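Local coordinates for protein aspartate aminotransferase, cytoplasmic (Schizosaccharomyces pombe 972h-, PDB 6JPK) that catalyses the pyridoxal 5'-phosphate-dependent transfer of an amino group between L-aspartate and 2-oxoglutarate, giving oxaloacetate and L-glutamate, as a homodimer, at residues A64-E69 / G299-A304; T80-E85 / E305-P310; K161-D166 / W347-Q352. The protein carries 1 engineered substitution. All blocks are in the same frame, centred on the assembly; numbering follows the deposited sequence.

Contact 1 (A64-E69 / G299-A304); sequences ASFNHE and GARIAA
Arg301 reaches out from helix 297-308 to meet Phe66 and Asn67, in the loop between helices 51-62 and 77-87, at the dimer interface of this aminotransferase of fold type I. The aromatic CE1 of Phe66 stands over one face of the guanidinium, 3.2 Å from Arg301 NH2. The ring does not stack on that group: the two planes are 76° apart. Arginine suits the place, since its guanidinium can take an aromatic carbon over its face while NH2 pairs with a carboxylate. The arginine chain bends at chi3 (-56°), turning NH1 toward the loop backbone, where it stops 3.0 Å from Asn67 O at too poor an angle for a hydrogen bond.

The main polar partner lies across the interface. Glu262 of the second subunit forms a salt bridge with Arg301 NH2 and also hydrogen-bonds to His68 ND1, which is 4.4 Å from Arg301 NH2; the carboxylate bridges the two groups and probably offsets the charge of the arginine. A leucine in place of Arg301 would probably leave Glu262 of the second subunit without its cationic mate and Phe66 CE1 without the flat surface beneath it.

Further out, Val60 of helix 51-62 packs against Phe66 and Arg301. The loop itself is shaped by an Asx turn, in which Asn67 OD1 accepts from Glu69 N at 3.2 Å, the donor lying well above the carbonyl plane.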
loop_
_atom_site.group_PDB
_atom_site.type_symbol
_atom_site.label_atom_id
_atom_site.label_comp_id
_atom_site.label_asym_id
_atom_site.label_seq_id
_atom_site.Cartn_x
_atom_site.Cartn_y
_atom_site.Cartn_z
ATOM N N ALA A 64 -4.903 -10.718 -23.740
ATOM C CA ALA A 64 -5.765 -9.719 -24.360
ATOM C C ALA A 64 -6.417 -8.815 -23.319
ATOM O O ALA A 64 -6.597 -7.618 -23.568
ATOM C CB ALA A 64 -6.827 -10.410 -25.215
ATOM N N SER A 65 -6.753 -9.357 -22.150
ATOM C CA SER A 65 -7.451 -8.622 -21.102
ATOM C C SER A 65 -6.533 -7.789 -20.207
ATOM O O SER A 65 -7.025 -7.180 -19.250
ATOM C CB SER A 65 -8.227 -9.598 -20.222
ATOM O OG SER A 65 -7.329 -10.420 -19.493
ATOM N N PHE A 66 -5.229 -7.754 -20.471
ATOM C CA PHE A 66 -4.295 -7.105 -19.561
ATOM C C PHE A 66 -4.523 -5.596 -19.561
ATOM O O PHE A 66 -4.673 -4.989 -20.621
ATOM C CB PHE A 66 -2.859 -7.431 -19.974
ATOM C CG PHE A 66 -1.817 -6.699 -19.178
ATOM C CD1 PHE A 66 -1.475 -7.129 -17.906
ATOM C CD2 PHE A 66 -1.183 -5.582 -19.699
ATOM C CE1 PHE A 66 -0.513 -6.455 -17.166
ATOM C CE2 PHE A 66 -0.214 -4.901 -18.957
ATOM C CZ PHE A 66 0.120 -5.342 -17.698
ATOM N N ASN A 67 -4.559 -4.985 -18.377
ATOM C CA ASN A 67 -4.714 -3.533 -18.288
ATOM C C ASN A 67 -4.248 -3.084 -16.907
ATOM O O ASN A 67 -3.748 -3.882 -16.110
ATOM C CB ASN A 67 -6.162 -3.108 -18.582
ATOM C CG ASN A 67 -7.165 -3.726 -17.616
ATOM O OD1 ASN A 67 -6.881 -3.915 -16.433
ATOM N ND2 ASN A 67 -8.344 -4.039 -18.119
ATOM N N HIS A 68 -4.411 -1.791 -16.622
ATOM C CA HIS A 68 -3.969 -1.224 -15.353
ATOM C C HIS A 68 -5.145 -0.685 -14.533
ATOM O O HIS A 68 -4.963 0.183 -13.667
ATOM C CB HIS A 68 -2.915 -0.133 -15.582
ATOM C CG HIS A 68 -1.705 -0.611 -16.331
ATOM N ND1 HIS A 68 -0.822 -1.537 -15.812
ATOM C CD2 HIS A 68 -1.245 -0.309 -17.570
ATOM C CE1 HIS A 68 0.131 -1.782 -16.697
ATOM N NE2 HIS A 68 -0.103 -1.051 -17.773
ATOM N N GLU A 69 -6.349 -1.210 -14.778
ATOM C CA GLU A 69 -7.564 -0.730 -14.122
ATOM C C GLU A 69 -7.570 -1.105 -12.641
ATOM O O GLU A 69 -6.861 -2.015 -12.199
ATOM C CB GLU A 69 -8.816 -1.302 -14.808
ATOM C CG GLU A 69 -8.977 -0.903 -16.281
ATOM C CD GLU A 69 -9.076 0.612 -16.470
ATOM O OE1 GLU A 69 -10.010 1.216 -15.898
ATOM O OE2 GLU A 69 -8.218 1.201 -17.180
ATOM N N GLY A 299 1.790 -7.532 -9.124
ATOM C CA GLY A 299 2.245 -8.754 -8.482
ATOM C C GLY A 299 1.139 -9.776 -8.303
ATOM O O GLY A 299 1.383 -10.982 -8.381
ATOM N N ALA A 300 -0.092 -9.311 -8.073
ATOM C CA ALA A 300 -1.202 -10.234 -7.861
ATOM C C ALA A 300 -1.532 -10.996 -9.136
ATOM O O ALA A 300 -1.838 -12.196 -9.090
ATOM C CB ALA A 300 -2.428 -9.472 -7.363
ATOM N N ARG A 301 -1.496 -10.313 -10.283
ATOM C CA ARG A 301 -1.741 -11.006 -11.543
ATOM C C ARG A 301 -0.704 -12.097 -11.762
ATOM O O ARG A 301 -1.034 -13.196 -12.207
ATOM C CB ARG A 301 -1.739 -10.016 -12.714
ATOM C CG ARG A 301 -2.925 -9.054 -12.745
ATOM C CD ARG A 301 -2.894 -8.145 -14.002
ATOM N NE ARG A 301 -1.640 -7.406 -14.089
ATOM C CZ ARG A 301 -1.512 -6.081 -13.961
ATOM N NH1 ARG A 301 -2.572 -5.295 -13.759
ATOM N NH2 ARG A 301 -0.303 -5.534 -14.057
ATOM N N ILE A 302 0.552 -11.822 -11.417
ATOM C CA ILE A 302 1.617 -12.797 -11.628
ATOM C C ILE A 302 1.402 -14.008 -10.736
ATOM O O ILE A 302 1.437 -15.154 -11.199
ATOM C CB ILE A 302 2.992 -12.147 -11.377
ATOM C CG1 ILE A 302 3.351 -11.201 -12.521
ATOM C CG2 ILE A 302 4.078 -13.206 -11.197
ATOM C CD1 ILE A 302 4.597 -10.358 -12.228
ATOM N N ALA A 303 1.147 -13.759 -9.445
ATOM C CA ALA A 303 0.937 -14.832 -8.484
ATOM C C ALA A 303 -0.287 -15.659 -8.845
ATOM O O ALA A 303 -0.255 -16.895 -8.780
ATOM C CB ALA A 303 0.806 -14.242 -7.071
ATOM N N ALA A 304 -1.379 -14.996 -9.246
ATOM C CA ALA A 304 -2.566 -15.743 -9.641
ATOM C C ALA A 304 -2.274 -16.597 -10.867
ATOM O O ALA A 304 -2.771 -17.722 -10.978
ATOM C CB ALA A 304 -3.737 -14.795 -9.918
#

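Contact 2 (T80-E85 / E305-P310); sequences TKAAAE and EILNSP
Ala82 and Leu307 bring helix 77-87 against the C-terminal part of helix 297-308, their CA atoms only 6.0 Å apart. Alanine suits so close an approach: its single methyl group points at the other helix and lies 3.6 Å from Leu307 CB, leaving no branch to hold the backbones apart. Leu307 continues past this methyl. With CG anti to the carbonyl carbon (chi1 -67°), it carries CD1 alongside helix 77-87, 4.0 Å from Ala82 CB and 4.2 Å from Ala83 N. One leucine methyl thus lies against both the alanine side chain and the helix backbone, an apolar fit for which leucine is well shaped.

Asn308 borders this apolar patch on a more exposed side. Both ends of its amide, OD1 and ND2, are 3.9 Å from Ala82 CB, so the methyl lies equally near the two. Its polar ends have partners around that contact: ND2 makes weak hydrogen bonds to Ala304 O and Arg78 O, while a water lies in donating reach of Glu85 OE2 (2.7 Å) and, weakly, of Asn308 OD1, though it has more acceptors than protons. The link between Glu85 and Asn308 is therefore probably shared with others.

Beyond Leu307 lie Phe313 and Trp316 of helix 310-340, at whose N-cap Ser309 OG accepts from Leu312 N. Ile306 turns to helix 51-62, and on the far side of helix 77-87 Thr80 and Ala84 rest on strand 100-106, at one border of the large mixed sheet.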
loop_
_atom_site.group_PDB
_atom_site.type_symbol
_atom_site.label_atom_id
_atom_site.label_comp_id
_atom_site.label_asym_id
_atom_site.label_seq_id
_atom_site.Cartn_x
_atom_site.Cartn_y
_atom_site.Cartn_z
ATOM N N THR A 80 -6.813 -13.709 -4.513
ATOM C CA THR A 80 -7.132 -13.958 -3.109
ATOM C C THR A 80 -7.613 -15.389 -2.911
ATOM O O THR A 80 -7.286 -16.025 -1.902
ATOM C CB THR A 80 -8.178 -12.969 -2.578
ATOM O OG1 THR A 80 -9.389 -13.103 -3.329
ATOM C CG2 THR A 80 -7.669 -11.510 -2.641
ATOM N N LYS A 81 -8.371 -15.926 -3.873
ATOM C CA LYS A 81 -8.817 -17.309 -3.724
ATOM C C LYS A 81 -7.637 -18.275 -3.797
ATOM O O LYS A 81 -7.515 -19.179 -2.964
ATOM C CB LYS A 81 -9.866 -17.660 -4.780
ATOM C CG LYS A 81 -10.489 -19.057 -4.585
ATOM C CD LYS A 81 -11.452 -19.399 -5.713
ATOM C CE LYS A 81 -12.060 -20.788 -5.547
ATOM N NZ LYS A 81 -12.770 -21.214 -6.793
ATOM N N ALA A 82 -6.755 -18.099 -4.791
ATOM C CA ALA A 82 -5.603 -18.991 -4.945
ATOM C C ALA A 82 -4.624 -18.868 -3.778
ATOM O O ALA A 82 -4.002 -19.861 -3.375
ATOM C CB ALA A 82 -4.882 -18.689 -6.259
ATOM N N ALA A 83 -4.452 -17.657 -3.239
ATOM C CA ALA A 83 -3.546 -17.472 -2.111
ATOM C C ALA A 83 -4.013 -18.261 -0.894
ATOM O O ALA A 83 -3.198 -18.854 -0.173
ATOM C CB ALA A 83 -3.434 -15.987 -1.767
ATOM N N ALA A 84 -5.328 -18.269 -0.647
ATOM C CA ALA A 84 -5.889 -19.072 0.434
ATOM C C ALA A 84 -5.752 -20.564 0.147
ATOM O O ALA A 84 -5.466 -21.356 1.056
ATOM C CB ALA A 84 -7.357 -18.704 0.643
ATOM N N GLU A 85 -5.988 -20.975 -1.101
ATOM C CA GLU A 85 -5.918 -22.396 -1.420
ATOM C C GLU A 85 -4.522 -22.960 -1.166
ATOM O O GLU A 85 -4.386 -24.075 -0.644
ATOM C CB GLU A 85 -6.345 -22.637 -2.874
ATOM C CG GLU A 85 -7.838 -22.418 -3.083
ATOM C CD GLU A 85 -8.292 -22.531 -4.538
ATOM O OE1 GLU A 85 -9.429 -23.009 -4.763
ATOM O OE2 GLU A 85 -7.530 -22.137 -5.452
ATOM N N GLU A 305 -1.455 -16.089 -11.791
ATOM C CA GLU A 305 -1.153 -16.868 -12.991
ATOM C C GLU A 305 -0.429 -18.159 -12.621
ATOM O O GLU A 305 -0.800 -19.246 -13.076
ATOM C CB GLU A 305 -0.321 -16.034 -13.970
ATOM C CG GLU A 305 -0.305 -16.590 -15.366
ATOM C CD GLU A 305 -1.687 -16.541 -16.040
ATOM O OE1 GLU A 305 -2.532 -15.679 -15.672
ATOM O OE2 GLU A 305 -1.927 -17.380 -16.934
ATOM N N ILE A 306 0.592 -18.053 -11.765
ATOM C CA ILE A 306 1.307 -19.234 -11.290
ATOM C C ILE A 306 0.364 -20.189 -10.563
ATOM O O ILE A 306 0.294 -21.384 -10.879
ATOM C CB ILE A 306 2.476 -18.814 -10.383
ATOM C CG1 ILE A 306 3.555 -18.085 -11.200
ATOM C CG2 ILE A 306 3.047 -20.023 -9.660
ATOM C CD1 ILE A 306 4.750 -17.620 -10.351
ATOM N N LEU A 307 -0.364 -19.676 -9.567
ATOM C CA LEU A 307 -1.105 -20.546 -8.655
ATOM C C LEU A 307 -2.237 -21.295 -9.353
ATOM O O LEU A 307 -2.574 -22.410 -8.947
ATOM C CB LEU A 307 -1.639 -19.726 -7.476
ATOM C CG LEU A 307 -0.528 -19.188 -6.556
ATOM C CD1 LEU A 307 -1.032 -18.141 -5.558
ATOM C CD2 LEU A 307 0.132 -20.337 -5.824
ATOM N N ASN A 308 -2.821 -20.722 -10.402
ATOM C CA ASN A 308 -3.946 -21.353 -11.081
ATOM C C ASN A 308 -3.529 -22.155 -12.304
ATOM O O ASN A 308 -4.392 -22.732 -12.968
ATOM C CB ASN A 308 -4.983 -20.292 -11.471
ATOM C CG ASN A 308 -5.689 -19.714 -10.256
ATOM O OD1 ASN A 308 -6.251 -20.453 -9.456
ATOM N ND2 ASN A 308 -5.620 -18.404 -10.087
ATOM N N SER A 309 -2.233 -22.227 -12.608
ATOM C CA SER A 309 -1.747 -23.026 -13.731
ATOM C C SER A 309 -1.004 -24.245 -13.207
ATOM O O SER A 309 0.031 -24.084 -12.544
ATOM C CB SER A 309 -0.824 -22.201 -14.636
ATOM O OG SER A 309 -0.029 -23.072 -15.439
ATOM N N PRO A 310 -1.474 -25.469 -13.465
ATOM C CA PRO A 310 -0.734 -26.646 -12.979
ATOM C C PRO A 310 0.726 -26.675 -13.417
ATOM O O PRO A 310 1.600 -27.013 -12.609
ATOM C CB PRO A 310 -1.537 -27.817 -13.566
ATOM C CG PRO A 310 -2.963 -27.282 -13.597
ATOM C CD PRO A 310 -2.789 -25.830 -14.028
HETATM O O HOH W 1 -5.252 -22.261 -6.866
#

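Contact 3 (K161-D166 / W347-Q352); sequences KNRSFD and WDHITQ
Trp347 offers one face of its indole to the guanidinium of Arg163. The contact is cation-pi: Arg163 CZ lies 4.6 Å from the centroid of the six-membered ring, 21° off its normal. The groups are not parallel, their planes being 48° apart, and NH1 leads, offset toward the rim with Trp347 CH2 3.9 Å away. Two backbone carbonyls help fix the pair, for Arg163 NH1 hydrogen-bonds to Ser346 O and Trp347 NE1 to Thr343 O. Arginine suits the place because its extended chain can pass one ring and still bring a cation to the next.

The ring passed on the way is that of His349, where Arg163 CD makes a CH-pi contact 4.0 Å from the centroid. A chi1 of 59° turns the imidazole so that one face lies against that carbon. Nearer the backbone, His349 CB comes 3.5 Å from Arg163 O. Ile350 CG1 covers the opposite face of the imidazole, and NE2 hydrogen-bonds to Thr360 O. Histidine suits the position because a flat ring can offer a face to Arg163 CD while this nitrogen is satisfied at its rim. Gln352 closes the segment: a water lies in donating reach of its OE1 and, weakly, of Arg163 O, its protons probably shared with other acceptors.

The left-handed backbone of Arg163 belongs to a G1 beta bulge, in which it and Ser164 face Asp159, and probably helps direct the side chain to the short helix. The bulge lies at the turn that joins strand 152-159 to the antiparallel edge strand 164-165.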
loop_
_atom_site.group_PDB
_atom_site.type_symbol
_atom_site.label_atom_id
_atom_site.label_comp_id
_atom_site.label_asym_id
_atom_site.label_seq_id
_atom_site.Cartn_x
_atom_site.Cartn_y
_atom_site.Cartn_z
ATOM N N LYS A 161 21.932 -19.897 25.701
ATOM C CA LYS A 161 22.883 -20.884 26.210
ATOM C C LYS A 161 22.864 -22.163 25.381
ATOM O O LYS A 161 23.919 -22.726 25.068
ATOM C CB LYS A 161 22.580 -21.206 27.675
ATOM C CG LYS A 161 23.501 -22.267 28.278
ATOM C CD LYS A 161 24.184 -21.769 29.567
ATOM C CE LYS A 161 25.062 -20.521 29.323
ATOM N NZ LYS A 161 25.792 -20.058 30.550
ATOM N N ASN A 162 21.678 -22.648 25.026
ATOM C CA ASN A 162 21.578 -23.872 24.243
ATOM C C ASN A 162 21.462 -23.620 22.741
ATOM O O ASN A 162 21.402 -24.583 21.974
ATOM C CB ASN A 162 20.396 -24.702 24.748
ATOM C CG ASN A 162 20.578 -25.117 26.206
ATOM O OD1 ASN A 162 21.645 -25.604 26.587
ATOM N ND2 ASN A 162 19.556 -24.893 27.030
ATOM N N ARG A 163 21.463 -22.359 22.313
ATOM C CA ARG A 163 21.287 -21.982 20.906
ATOM C C ARG A 163 20.122 -22.753 20.279
ATOM O O ARG A 163 20.255 -23.429 19.257
ATOM C CB ARG A 163 22.594 -22.177 20.126
ATOM C CG ARG A 163 23.760 -21.338 20.716
ATOM C CD ARG A 163 25.142 -21.825 20.313
ATOM N NE ARG A 163 26.130 -20.746 20.403
ATOM C CZ ARG A 163 27.408 -20.843 20.031
ATOM N NH1 ARG A 163 27.904 -21.987 19.545
ATOM N NH2 ARG A 163 28.203 -19.783 20.155
ATOM N N SER A 164 18.960 -22.659 20.919
ATOM C CA SER A 164 17.798 -23.419 20.479
ATOM C C SER A 164 16.539 -22.637 20.826
ATOM O O SER A 164 16.597 -21.528 21.372
ATOM C CB SER A 164 17.780 -24.802 21.128
ATOM O OG SER A 164 17.733 -24.663 22.543
ATOM N N PHE A 165 15.400 -23.240 20.496
ATOM C CA PHE A 165 14.090 -22.675 20.789
ATOM C C PHE A 165 13.769 -22.875 22.268
ATOM O O PHE A 165 13.845 -23.995 22.783
ATOM C CB PHE A 165 13.037 -23.339 19.887
ATOM C CG PHE A 165 11.593 -23.156 20.344
ATOM C CD1 PHE A 165 11.091 -21.906 20.670
ATOM C CD2 PHE A 165 10.739 -24.246 20.402
ATOM C CE1 PHE A 165 9.763 -21.750 21.085
ATOM C CE2 PHE A 165 9.401 -24.102 20.807
ATOM C CZ PHE A 165 8.917 -22.855 21.155
ATOM N N ASP A 166 13.414 -21.782 22.949
ATOM C CA ASP A 166 13.074 -21.812 24.374
ATOM C C ASP A 166 11.621 -22.270 24.533
ATOM O O ASP A 166 10.708 -21.506 24.856
ATOM C CB ASP A 166 13.319 -20.444 25.002
ATOM C CG ASP A 166 13.194 -20.463 26.515
ATOM O OD1 ASP A 166 12.792 -21.511 27.075
ATOM O OD2 ASP A 166 13.487 -19.419 27.144
ATOM N N TRP A 347 27.800 -26.258 16.762
ATOM C CA TRP A 347 27.411 -25.484 15.592
ATOM C C TRP A 347 26.271 -26.142 14.834
ATOM O O TRP A 347 25.916 -25.684 13.740
ATOM C CB TRP A 347 28.644 -25.244 14.702
ATOM C CG TRP A 347 29.630 -24.420 15.464
ATOM C CD1 TRP A 347 30.744 -24.859 16.136
ATOM C CD2 TRP A 347 29.531 -23.012 15.728
ATOM N NE1 TRP A 347 31.361 -23.797 16.768
ATOM C CE2 TRP A 347 30.631 -22.658 16.539
ATOM C CE3 TRP A 347 28.623 -22.015 15.343
ATOM C CZ2 TRP A 347 30.849 -21.347 16.970
ATOM C CZ3 TRP A 347 28.839 -20.714 15.772
ATOM C CH2 TRP A 347 29.943 -20.395 16.583
ATOM N N ASP A 348 25.653 -27.170 15.418
ATOM C CA ASP A 348 24.539 -27.848 14.767
ATOM C C ASP A 348 23.299 -26.970 14.633
ATOM O O ASP A 348 22.445 -27.265 13.792
ATOM C CB ASP A 348 24.200 -29.133 15.518
ATOM C CG ASP A 348 25.334 -30.143 15.458
ATOM O OD1 ASP A 348 25.999 -30.369 16.496
ATOM O OD2 ASP A 348 25.592 -30.673 14.356
ATOM N N HIS A 349 23.186 -25.898 15.414
ATOM C CA HIS A 349 22.052 -24.994 15.237
ATOM C C HIS A 349 22.064 -24.352 13.857
ATOM O O HIS A 349 21.003 -24.021 13.322
ATOM C CB HIS A 349 22.047 -23.912 16.325
ATOM C CG HIS A 349 23.289 -23.070 16.357
ATOM N ND1 HIS A 349 24.512 -23.558 16.769
ATOM C CD2 HIS A 349 23.492 -21.766 16.043
ATOM C CE1 HIS A 349 25.416 -22.595 16.699
ATOM N NE2 HIS A 349 24.822 -21.496 16.268
ATOM N N ILE A 350 23.249 -24.178 13.263
ATOM C CA ILE A 350 23.334 -23.609 11.919
ATOM C C ILE A 350 22.531 -24.443 10.927
ATOM O O ILE A 350 21.846 -23.899 10.054
ATOM C CB ILE A 350 24.800 -23.480 11.462
ATOM C CG1 ILE A 350 25.621 -22.611 12.427
ATOM C CG2 ILE A 350 24.845 -22.892 10.052
ATOM C CD1 ILE A 350 25.116 -21.184 12.551
ATOM N N THR A 351 22.616 -25.771 11.027
ATOM C CA THR A 351 21.869 -26.617 10.098
ATOM C C THR A 351 20.510 -27.062 10.649
ATOM O O THR A 351 19.683 -27.561 9.876
ATOM C CB THR A 351 22.715 -27.841 9.681
ATOM O OG1 THR A 351 23.151 -28.549 10.841
ATOM C CG2 THR A 351 23.956 -27.400 8.875
ATOM N N GLN A 352 20.233 -26.854 11.947
ATOM C CA GLN A 352 18.907 -27.149 12.488
ATOM C C GLN A 352 17.921 -26.018 12.233
ATOM O O GLN A 352 16.706 -26.258 12.183
ATOM C CB GLN A 352 18.995 -27.441 13.988
ATOM C CG GLN A 352 19.630 -28.788 14.296
ATOM C CD GLN A 352 20.101 -28.898 15.729
ATOM O OE1 GLN A 352 20.270 -27.893 16.424
ATOM N NE2 GLN A 352 20.327 -30.120 16.176
HETATM O O HOH W 2 19.240 -25.776 17.158
#

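How the contacts relate
Contacts 1 and 2 share helix 297-308, contact 2 taking up where contact 1 stops, near the C-terminal end, and their centres are 13 Å apart. The chemistry changes along that helix: contact 1 sets a charged group against an aromatic ring, partly buried at the subunit interface, whereas contact 2 is helix packing within one chain, apolar at its middle and hydrated at its border. Contact 3 stands on the opposite side of the chain's centre, about 28 and 25 Å from the other two between nearest atoms. It is the buried one, joining a sheet edge to a short helix. Both arginines meet aromatic groups, but that of contact 1 pairs with a carboxylate of the second subunit and that of contact 3 with a backbone carbonyl.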